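Long-range contacts in maleate cis-trans isomerase (Pseudomonas putida, PDB 4FQ5), which probably catalyses the cis-trans isomerisation of the C2-C3 double bond of maleate, giving fumarate: residues N38-T43 / A221-S226; G31-S36 / S65-K70; A102-I107 / T137-L142. The protein carries 1 engineered substitution. All blocks are in the same frame, centred on the assembly; numbering follows the deposited sequence.

Contact 1: residues N38-T43 / A221-S226; sequences NITMET and AVQMPS. Engineered in segment 221-226: Ala221 (natural residue Cys). With MAE (maleic acid), chain C.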
loop_
_atom_site.group_PDB
_atom_site.type_symbol
_atom_site.label_atom_id
_atom_site.label_comp_id
_atom_site.label_asym_id
_atom_site.label_seq_id
_atom_site.Cartn_x
_atom_site.Cartn_y
_atom_site.Cartn_z
ATOM N N ASN A 38 -3.902 25.394 3.156
ATOM C CA ASN A 38 -4.129 24.146 3.871
ATOM C C ASN A 38 -3.386 22.997 3.192
ATOM O O ASN A 38 -3.474 22.829 1.974
ATOM C CB ASN A 38 -5.629 23.849 3.993
ATOM C CG ASN A 38 -5.925 22.668 4.903
ATOM O OD1 ASN A 38 -5.695 21.519 4.543
ATOM N ND2 ASN A 38 -6.448 22.950 6.091
ATOM N N ILE A 39 -2.648 22.226 3.989
ATOM C CA ILE A 39 -1.917 21.047 3.504
ATOM C C ILE A 39 -2.367 19.771 4.221
ATOM O O ILE A 39 -2.163 18.659 3.725
ATOM C CB ILE A 39 -0.382 21.199 3.650
ATOM C CG1 ILE A 39 0.012 21.561 5.088
ATOM C CG2 ILE A 39 0.165 22.220 2.657
ATOM C CD1 ILE A 39 1.420 21.136 5.458
ATOM N N THR A 40 -2.998 19.938 5.377
ATOM C CA THR A 40 -3.309 18.807 6.252
ATOM C C THR A 40 -4.532 18.013 5.801
ATOM O O THR A 40 -4.545 16.788 5.919
ATOM C CB THR A 40 -3.422 19.265 7.721
ATOM O OG1 THR A 40 -2.182 19.857 8.115
ATOM C CG2 THR A 40 -3.745 18.106 8.665
ATOM N N MET A 41 -5.552 18.692 5.276
ATOM C CA MET A 41 -6.722 17.989 4.756
ATOM C C MET A 41 -6.326 17.021 3.641
ATOM O O MET A 41 -6.773 15.870 3.625
ATOM C CB MET A 41 -7.802 18.956 4.261
ATOM C CG MET A 41 -9.134 18.275 3.959
ATOM S SD MET A 41 -10.226 18.082 5.389
ATOM C CE MET A 41 -9.131 17.410 6.624
ATOM N N GLU A 42 -5.477 17.496 2.733
ATOM C CA GLU A 42 -4.944 16.682 1.648
ATOM C C GLU A 42 -3.920 15.629 2.105
ATOM O O GLU A 42 -3.448 14.831 1.298
ATOM C CB GLU A 42 -4.356 17.577 0.558
ATOM C CG GLU A 42 -5.437 18.298 -0.249
ATOM C CD GLU A 42 -4.932 19.546 -0.944
ATOM O OE1 GLU A 42 -4.105 20.291 -0.366
ATOM O OE2 GLU A 42 -5.364 19.787 -2.081
ATOM N N THR A 43 -3.597 15.632 3.394
ATOM C CA THR A 43 -2.698 14.636 3.976
ATOM C C THR A 43 -3.492 13.589 4.748
ATOM O O THR A 43 -3.331 12.393 4.521
ATOM C CB THR A 43 -1.634 15.307 4.873
ATOM O OG1 THR A 43 -0.893 16.238 4.077
ATOM C CG2 THR A 43 -0.651 14.269 5.462
ATOM N N ALA A 221 -9.932 22.193 13.947
ATOM C CA ALA A 221 -9.395 22.685 12.691
ATOM C C ALA A 221 -8.879 21.551 11.831
ATOM O O ALA A 221 -8.487 20.486 12.319
ATOM C CB ALA A 221 -8.284 23.686 12.940
ATOM N N VAL A 222 -8.846 21.823 10.541
ATOM C CA VAL A 222 -8.469 20.854 9.552
ATOM C C VAL A 222 -7.001 21.051 9.135
ATOM O O VAL A 222 -6.388 20.154 8.559
ATOM C CB VAL A 222 -9.512 20.921 8.413
ATOM C CG1 VAL A 222 -8.892 21.085 7.041
ATOM C CG2 VAL A 222 -10.471 19.742 8.504
ATOM N N GLN A 223 -6.425 22.207 9.466
ATOM C CA GLN A 223 -5.000 22.447 9.212
ATOM C C GLN A 223 -4.068 21.838 10.268
ATOM O O GLN A 223 -2.945 21.452 9.952
ATOM C CB GLN A 223 -4.700 23.945 9.055
ATOM C CG GLN A 223 -3.249 24.289 8.731
ATOM C CD GLN A 223 -2.841 23.963 7.304
ATOM O OE1 GLN A 223 -3.115 22.870 6.787
ATOM N NE2 GLN A 223 -2.152 24.906 6.665
ATOM N N MET A 224 -4.519 21.774 11.517
ATOM C CA MET A 224 -3.668 21.275 12.592
ATOM C C MET A 224 -3.596 19.752 12.533
ATOM O O MET A 224 -4.618 19.092 12.681
ATOM C CB MET A 224 -4.200 21.722 13.952
ATOM C CG MET A 224 -3.308 21.287 15.097
ATOM S SD MET A 224 -3.737 22.036 16.670
ATOM C CE MET A 224 -5.271 21.220 17.086
ATOM N N PRO A 225 -2.392 19.192 12.304
ATOM C CA PRO A 225 -2.245 17.733 12.237
ATOM C C PRO A 225 -2.607 17.081 13.561
ATOM O O PRO A 225 -2.226 17.579 14.623
ATOM C CB PRO A 225 -0.750 17.529 11.939
ATOM C CG PRO A 225 -0.253 18.841 11.449
ATOM C CD PRO A 225 -1.108 19.889 12.099
ATOM N N SER A 226 -3.348 15.983 13.506
ATOM C CA SER A 226 -3.743 15.303 14.728
ATOM C C SER A 226 -3.848 13.800 14.548
ATOM O O SER A 226 -3.830 13.060 15.526
ATOM C CB SER A 226 -5.072 15.854 15.249
ATOM O OG SER A 226 -6.121 15.572 14.339
HETATM C C1 MAE C . -7.927 25.315 8.150
HETATM O O1 MAE C . -7.040 25.263 7.284
HETATM O O2 MAE C . -7.844 24.758 9.255
HETATM C C2 MAE C . -9.128 26.109 7.850
HETATM C C3 MAE C . -10.268 26.027 8.511
HETATM C C4 MAE C . -10.531 25.108 9.642
HETATM O O3 MAE C . -10.704 25.596 10.755
HETATM O O4 MAE C . -10.618 23.887 9.476
#

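Contact 2: residues G31-S36 / S65-K70; sequences GQIVPS and SRMRMK. With MAE (maleic acid), chain C.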
loop_
_atom_site.group_PDB
_atom_site.type_symbol
_atom_site.label_atom_id
_atom_site.label_comp_id
_atom_site.label_asym_id
_atom_site.label_seq_id
_atom_site.Cartn_x
_atom_site.Cartn_y
_atom_site.Cartn_z
ATOM N N GLY A 31 -13.817 14.758 -3.777
ATOM C CA GLY A 31 -13.508 16.165 -4.041
ATOM C C GLY A 31 -13.325 16.907 -2.738
ATOM O O GLY A 31 -14.074 16.683 -1.787
ATOM N N GLN A 32 -12.319 17.781 -2.683
ATOM C CA GLN A 32 -12.055 18.555 -1.473
ATOM C C GLN A 32 -11.934 20.049 -1.762
ATOM O O GLN A 32 -11.096 20.468 -2.557
ATOM C CB GLN A 32 -10.805 18.034 -0.745
ATOM C CG GLN A 32 -10.882 16.547 -0.410
ATOM C CD GLN A 32 -9.994 16.153 0.753
ATOM O OE1 GLN A 32 -8.796 15.888 0.583
ATOM N NE2 GLN A 32 -10.585 16.083 1.944
ATOM N N ILE A 33 -12.784 20.845 -1.116
ATOM C CA ILE A 33 -12.659 22.309 -1.175
ATOM C C ILE A 33 -11.783 22.748 -0.002
ATOM O O ILE A 33 -12.215 22.698 1.146
ATOM C CB ILE A 33 -14.039 23.015 -1.113
ATOM C CG1 ILE A 33 -14.949 22.532 -2.252
ATOM C CG2 ILE A 33 -13.870 24.534 -1.143
ATOM C CD1 ILE A 33 -16.403 22.946 -2.107
ATOM N N VAL A 34 -10.554 23.172 -0.293
ATOM C CA VAL A 34 -9.575 23.451 0.764
ATOM C C VAL A 34 -9.081 24.895 0.727
ATOM O O VAL A 34 -8.945 25.472 -0.357
ATOM C CB VAL A 34 -8.358 22.476 0.726
ATOM C CG1 VAL A 34 -8.812 21.026 0.834
ATOM C CG2 VAL A 34 -7.523 22.662 -0.535
ATOM N N PRO A 35 -8.806 25.483 1.913
ATOM C CA PRO A 35 -8.076 26.749 1.946
ATOM C C PRO A 35 -6.772 26.601 1.174
ATOM O O PRO A 35 -6.151 25.538 1.219
ATOM C CB PRO A 35 -7.791 26.951 3.440
ATOM C CG PRO A 35 -8.908 26.244 4.125
ATOM C CD PRO A 35 -9.193 25.037 3.268
ATOM N N SER A 36 -6.361 27.642 0.457
ATOM C CA SER A 36 -5.177 27.539 -0.403
ATOM C C SER A 36 -3.911 27.119 0.370
ATOM O O SER A 36 -3.087 26.346 -0.139
ATOM C CB SER A 36 -4.937 28.854 -1.144
ATOM O OG SER A 36 -4.639 29.901 -0.234
ATOM N N SER A 65 -10.008 21.672 -5.064
ATOM C CA SER A 65 -10.138 23.047 -5.515
ATOM C C SER A 65 -9.809 23.952 -4.329
ATOM O O SER A 65 -10.134 23.625 -3.184
ATOM C CB SER A 65 -11.550 23.313 -6.038
ATOM O OG SER A 65 -11.745 24.700 -6.263
ATOM N N ARG A 66 -9.162 25.079 -4.610
ATOM C CA ARG A 66 -8.661 25.971 -3.574
ATOM C C ARG A 66 -9.392 27.308 -3.517
ATOM O O ARG A 66 -9.747 27.885 -4.547
ATOM C CB ARG A 66 -7.150 26.203 -3.747
ATOM C CG ARG A 66 -6.317 25.028 -3.265
ATOM C CD ARG A 66 -4.814 25.219 -3.441
ATOM N NE ARG A 66 -4.130 24.677 -2.269
ATOM C CZ ARG A 66 -4.108 23.388 -1.934
ATOM N NH1 ARG A 66 -4.700 22.466 -2.701
ATOM N NH2 ARG A 66 -3.485 23.015 -0.825
ATOM N N MET A 67 -9.614 27.765 -2.288
ATOM C CA MET A 67 -10.154 29.086 -1.981
ATOM C C MET A 67 -9.118 29.799 -1.109
ATOM O O MET A 67 -8.734 29.294 -0.055
ATOM C CB MET A 67 -11.503 28.956 -1.259
ATOM C CG MET A 67 -11.557 27.861 -0.194
ATOM S SD MET A 67 -13.163 27.729 0.605
ATOM C CE MET A 67 -12.772 26.721 2.017
ATOM N N ARG A 68 -8.646 30.954 -1.561
ATOM C CA ARG A 68 -7.487 31.595 -0.940
ATOM C C ARG A 68 -7.689 32.033 0.503
ATOM O O ARG A 68 -8.659 32.716 0.826
ATOM C CB ARG A 68 -6.991 32.776 -1.766
ATOM C CG ARG A 68 -6.009 32.382 -2.855
ATOM C CD ARG A 68 -5.178 33.578 -3.278
ATOM N NE ARG A 68 -3.851 33.574 -2.667
ATOM C CZ ARG A 68 -3.056 34.636 -2.587
ATOM N NH1 ARG A 68 -3.451 35.809 -3.067
ATOM N NH2 ARG A 68 -1.864 34.523 -2.028
ATOM N N MET A 69 -6.761 31.603 1.354
ATOM C CA MET A 69 -6.620 32.092 2.725
ATOM C C MET A 69 -5.220 31.756 3.223
ATOM O O MET A 69 -4.743 30.637 3.030
ATOM C CB MET A 69 -7.659 31.477 3.667
ATOM C CG MET A 69 -7.364 31.781 5.132
ATOM S SD MET A 69 -8.615 31.235 6.291
ATOM C CE MET A 69 -8.290 29.470 6.340
ATOM N N LYS A 70 -4.575 32.732 3.855
ATOM C CA LYS A 70 -3.238 32.566 4.421
ATOM C C LYS A 70 -3.250 32.735 5.941
ATOM O O LYS A 70 -2.421 32.159 6.635
ATOM C CB LYS A 70 -2.263 33.567 3.801
ATOM C CG LYS A 70 -2.079 33.429 2.295
ATOM C CD LYS A 70 -1.294 34.599 1.723
ATOM C CE LYS A 70 0.204 34.455 1.951
ATOM N NZ LYS A 70 0.799 33.335 1.159
HETATM C C1 MAE C . -7.927 25.315 8.150
HETATM O O1 MAE C . -7.040 25.263 7.284
HETATM O O2 MAE C . -7.844 24.758 9.255
HETATM C C2 MAE C . -9.128 26.109 7.850
HETATM C C3 MAE C . -10.268 26.027 8.511
HETATM C C4 MAE C . -10.531 25.108 9.642
HETATM O O3 MAE C . -10.704 25.596 10.755
HETATM O O4 MAE C . -10.618 23.887 9.476
#

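Contact 3: residues A102-I107 / T137-L142; sequences ACLVAI and TSAGAL. With MAE (maleic acid), chain C.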
loop_
_atom_site.group_PDB
_atom_site.type_symbol
_atom_site.label_atom_id
_atom_site.label_comp_id
_atom_site.label_asym_id
_atom_site.label_seq_id
_atom_site.Cartn_x
_atom_site.Cartn_y
_atom_site.Cartn_z
ATOM N N ALA A 102 -13.631 21.799 3.492
ATOM C CA ALA A 102 -12.665 21.471 4.548
ATOM C C ALA A 102 -12.648 22.378 5.793
ATOM O O ALA A 102 -12.455 21.889 6.904
ATOM C CB ALA A 102 -11.268 21.356 3.961
ATOM N N CYS A 103 -12.859 23.676 5.661
ATOM C CA CYS A 103 -12.618 24.563 6.799
ATOM C C CYS A 103 -13.805 24.761 7.754
ATOM O O CYS A 103 -14.764 25.449 7.477
ATOM C CB CYS A 103 -12.093 25.903 6.307
ATOM S SG CYS A 103 -11.598 27.080 7.563
ATOM N N LEU A 104 -13.669 24.150 8.907
ATOM C CA LEU A 104 -14.665 24.162 9.982
ATOM C C LEU A 104 -15.016 25.575 10.446
ATOM O O LEU A 104 -16.186 25.923 10.540
ATOM C CB LEU A 104 -14.132 23.335 11.163
ATOM C CG LEU A 104 -14.685 23.151 12.592
ATOM C CD1 LEU A 104 -15.144 24.418 13.310
ATOM C CD2 LEU A 104 -15.729 22.055 12.696
ATOM N N VAL A 105 -13.996 26.375 10.743
ATOM C CA VAL A 105 -14.213 27.693 11.332
ATOM C C VAL A 105 -14.833 28.699 10.343
ATOM O O VAL A 105 -15.557 29.609 10.746
ATOM C CB VAL A 105 -12.935 28.235 12.020
ATOM C CG1 VAL A 105 -11.913 28.738 11.005
ATOM C CG2 VAL A 105 -13.293 29.312 13.032
ATOM N N ALA A 106 -14.553 28.517 9.057
ATOM C CA ALA A 106 -15.098 29.382 8.013
ATOM C C ALA A 106 -16.617 29.251 7.964
ATOM O O ALA A 106 -17.333 30.246 7.820
ATOM C CB ALA A 106 -14.493 29.025 6.669
ATOM N N ILE A 107 -17.102 28.023 8.092
ATOM C CA ILE A 107 -18.533 27.770 8.150
ATOM C C ILE A 107 -19.141 28.336 9.440
ATOM O O ILE A 107 -20.097 29.111 9.390
ATOM C CB ILE A 107 -18.851 26.265 8.003
ATOM C CG1 ILE A 107 -18.544 25.765 6.579
ATOM C CG2 ILE A 107 -20.287 25.967 8.413
ATOM C CD1 ILE A 107 -19.207 26.544 5.456
ATOM N N THR A 137 -19.711 19.356 4.865
ATOM C CA THR A 137 -18.829 20.358 5.448
ATOM C C THR A 137 -18.207 19.752 6.703
ATOM O O THR A 137 -18.848 18.951 7.383
ATOM C CB THR A 137 -19.559 21.677 5.803
ATOM O OG1 THR A 137 -20.449 21.459 6.902
ATOM C CG2 THR A 137 -20.346 22.216 4.594
ATOM N N SER A 138 -16.962 20.128 6.984
ATOM C CA SER A 138 -16.261 19.744 8.216
ATOM C C SER A 138 -17.069 20.080 9.460
ATOM O O SER A 138 -17.126 19.291 10.409
ATOM C CB SER A 138 -14.939 20.493 8.311
ATOM O OG SER A 138 -14.058 20.031 7.314
ATOM N N ALA A 139 -17.663 21.271 9.452
ATOM C CA ALA A 139 -18.454 21.757 10.577
ATOM C C ALA A 139 -19.634 20.838 10.841
ATOM O O ALA A 139 -19.834 20.396 11.972
ATOM C CB ALA A 139 -18.921 23.186 10.333
ATOM N N GLY A 140 -20.393 20.539 9.789
ATOM C CA GLY A 140 -21.560 19.667 9.886
ATOM C C GLY A 140 -21.175 18.241 10.235
ATOM O O GLY A 140 -21.847 17.584 11.032
ATOM N N ALA A 141 -20.086 17.769 9.632
ATOM C CA ALA A 141 -19.572 16.426 9.879
ATOM C C ALA A 141 -19.221 16.246 11.348
ATOM O O ALA A 141 -19.559 15.221 11.942
ATOM C CB ALA A 141 -18.355 16.155 9.002
ATOM N N LEU A 142 -18.553 17.246 11.928
ATOM C CA LEU A 142 -18.181 17.205 13.338
ATOM C C LEU A 142 -19.414 17.065 14.224
ATOM O O LEU A 142 -19.452 16.196 15.102
ATOM C CB LEU A 142 -17.347 18.427 13.752
ATOM C CG LEU A 142 -16.719 18.319 15.153
ATOM C CD1 LEU A 142 -15.509 17.391 15.134
ATOM C CD2 LEU A 142 -16.327 19.683 15.712
HETATM C C1 MAE C . -7.927 25.315 8.150
HETATM O O1 MAE C . -7.040 25.263 7.284
HETATM O O2 MAE C . -7.844 24.758 9.255
HETATM C C2 MAE C . -9.128 26.109 7.850
HETATM C C3 MAE C . -10.268 26.027 8.511
HETATM C C4 MAE C . -10.531 25.108 9.642
HETATM O O3 MAE C . -10.704 25.596 10.755
HETATM O O4 MAE C . -10.618 23.887 9.476
HETATM O O HOH W 1 -16.774 23.153 7.250
#

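Contact 1: residues N38-T43 / A221-S226
Residues 221-226, a loop without regular structure, pass the turn leading into helix 41-52, and the CA atoms come nearest at Thr40 and Gln223, 5.0 Å apart. Gln223 makes the main polar link. With CG anti to the backbone N (chi1 -178°) and a bend at chi2, its chain folds the carboxamide against residues 38-40. There OE1 accepts from Ile39 N at 2.9 Å, on an in-plane lone pair, and from Thr40 N at 3.3 Å, more nearly in line with the C=O. NE2 donates to Ser37 O and Asn190 O, work that suits a long side chain carrying both donor and acceptor. A leucine in place of Gln223 would probably leave Ile39 N and Thr40 N without their shared acceptor, and Ser37 O and Asn190 O without their donor. Thr40 OG1 donates to Gln223 O from above the carbonyl plane, at a doubtfully short 2.5 Å. Asn38 forms an Asx motif, OD1 accepting from Met41 N at 2.9 Å, and its ND2 donates to maleate O1 at 2.7 Å. The side chains of Asn38 and Gln223 run past one another in opposite senses, their amide planes 26° apart. Val222 N and Gln223 N bind maleate O4 and O2, respectively. Met41 CE packs on Val222 CG2, though the 3.3 Å spacing is doubtfully close. Ala221, engineered in place of a cysteine predicted to be the proton donor, holds CB 3.8 Å from maleate O3.

Contact 2: residues G31-S36 / S65-K70
Arg66 reaches obliquely across Val34, whose CG2 sits 3.5 Å above one face of the guanidinium, offset toward its rim. The edge of the same group is spent on a backbone carbonyl: bent at chi3, the chain brings NE to Ser36 O at 2.9 Å, close to the guanidinium plane and fairly straight (162°), with a weaker second bond from NH2. NH1 forms a salt bridge with Glu42 and a hydrogen bond to Ser64 O of the second subunit, so the arginine suits a place where several acceptors converge. The bridge partners Ile33 and Ser65 project from the opposite face of the sheet, Ser65 OG bonded to Glu90. These are the neighbouring strands of a beta-alpha-beta unit, 27-35 and 59-67 joined through helix 41-52. They run parallel, bonded from Ser65 N to Gln32 O, Val34 N to Ser65 O, Met67 N to Val34 O and Ser36 N to Met67 O. Met67 meets Ile33 at about a right angle, SD 3.7 Å from CG2. Its extended chain runs alongside the Pro35 ring in the same direction, CE 4.1 Å from CD. The rigid proline ring lines the pocket, CG 3.7 Å from maleate C2, and the flexible thioether of Met69 joins it, CE 3.8 Å from that same C2. Ser36 OG accepts from Met69 N at 3.1 Å and also bonds to Asp93 of the second subunit, which takes the charge of Arg68 as well.

Contact 3: residues A102-I107 / T137-L142
Apolar packing brings Leu104 and Ile107 against Ala139. The CA atoms of Leu104 and Ala139 are 4.5 Å apart, an approach that suits a residue as small as alanine. Leu104 CD2 lies tightly against Ala139 CA at 3.5 Å and also reaches Leu142, while Ile107 CG2, anti to its own backbone N, meets Ala139 CB at 3.6 Å. Among the polar links, Ser138 OG donates to Ala102 O; the 2.5 Å length is doubtfully short, Tyr101 O lies in hydrogen-bonding range as a competing acceptor for the one proton, and Thr248 OG1 is a further partner. A water accepts from Ala139 N at 3.0 Å and donates weakly to Cys103 O. Both segments begin helices. Thr137 caps helix 138-149 with OG1 accepting from Gly140 N at 3.0 Å, and Cys103 occupies the N-cap position of helix 104-108. The covalent contact is that of Cys103, whose SG is bonded to maleate C3 at 1.9 Å. Leu104 N, 3.1 Å from maleate O4, and Val105 N, facing O3, add weak hydrogen bonds to one carboxylate. The bonded sulfur is consistent with the predicted role of Cys103 as nucleophile, and the N-terminal N-H groups of the helix probably help hold the carboxylate beside it.

All three contacts border the maleate, with centres 12 to 13 Å apart. Contacts 1 and 2 are joined by the salt bridge from Arg66 NH1 to Glu42 OE2, 2.8 Å, and both touch the second subunit, whereas no other chain touches contact 3. Contacts 2 and 3 meet where Ile33 O lies 2.9 Å from Ala102 N, probably a hydrogen bond. Near the ligand Pro35 CG packs 3.9 Å from Cys103 CB. Contacts 1 and 3 meet where Val222 CG2 lies 3.3 Å from Ala102 O. Maleate is thus held between the side of the predicted nucleophile Cys103 (contact 3), the apolar wall (contact 2) and the loop carrying engineered Ala221 (contact 1), with Tyr160 and Asn190 adding further hydrogen bonds.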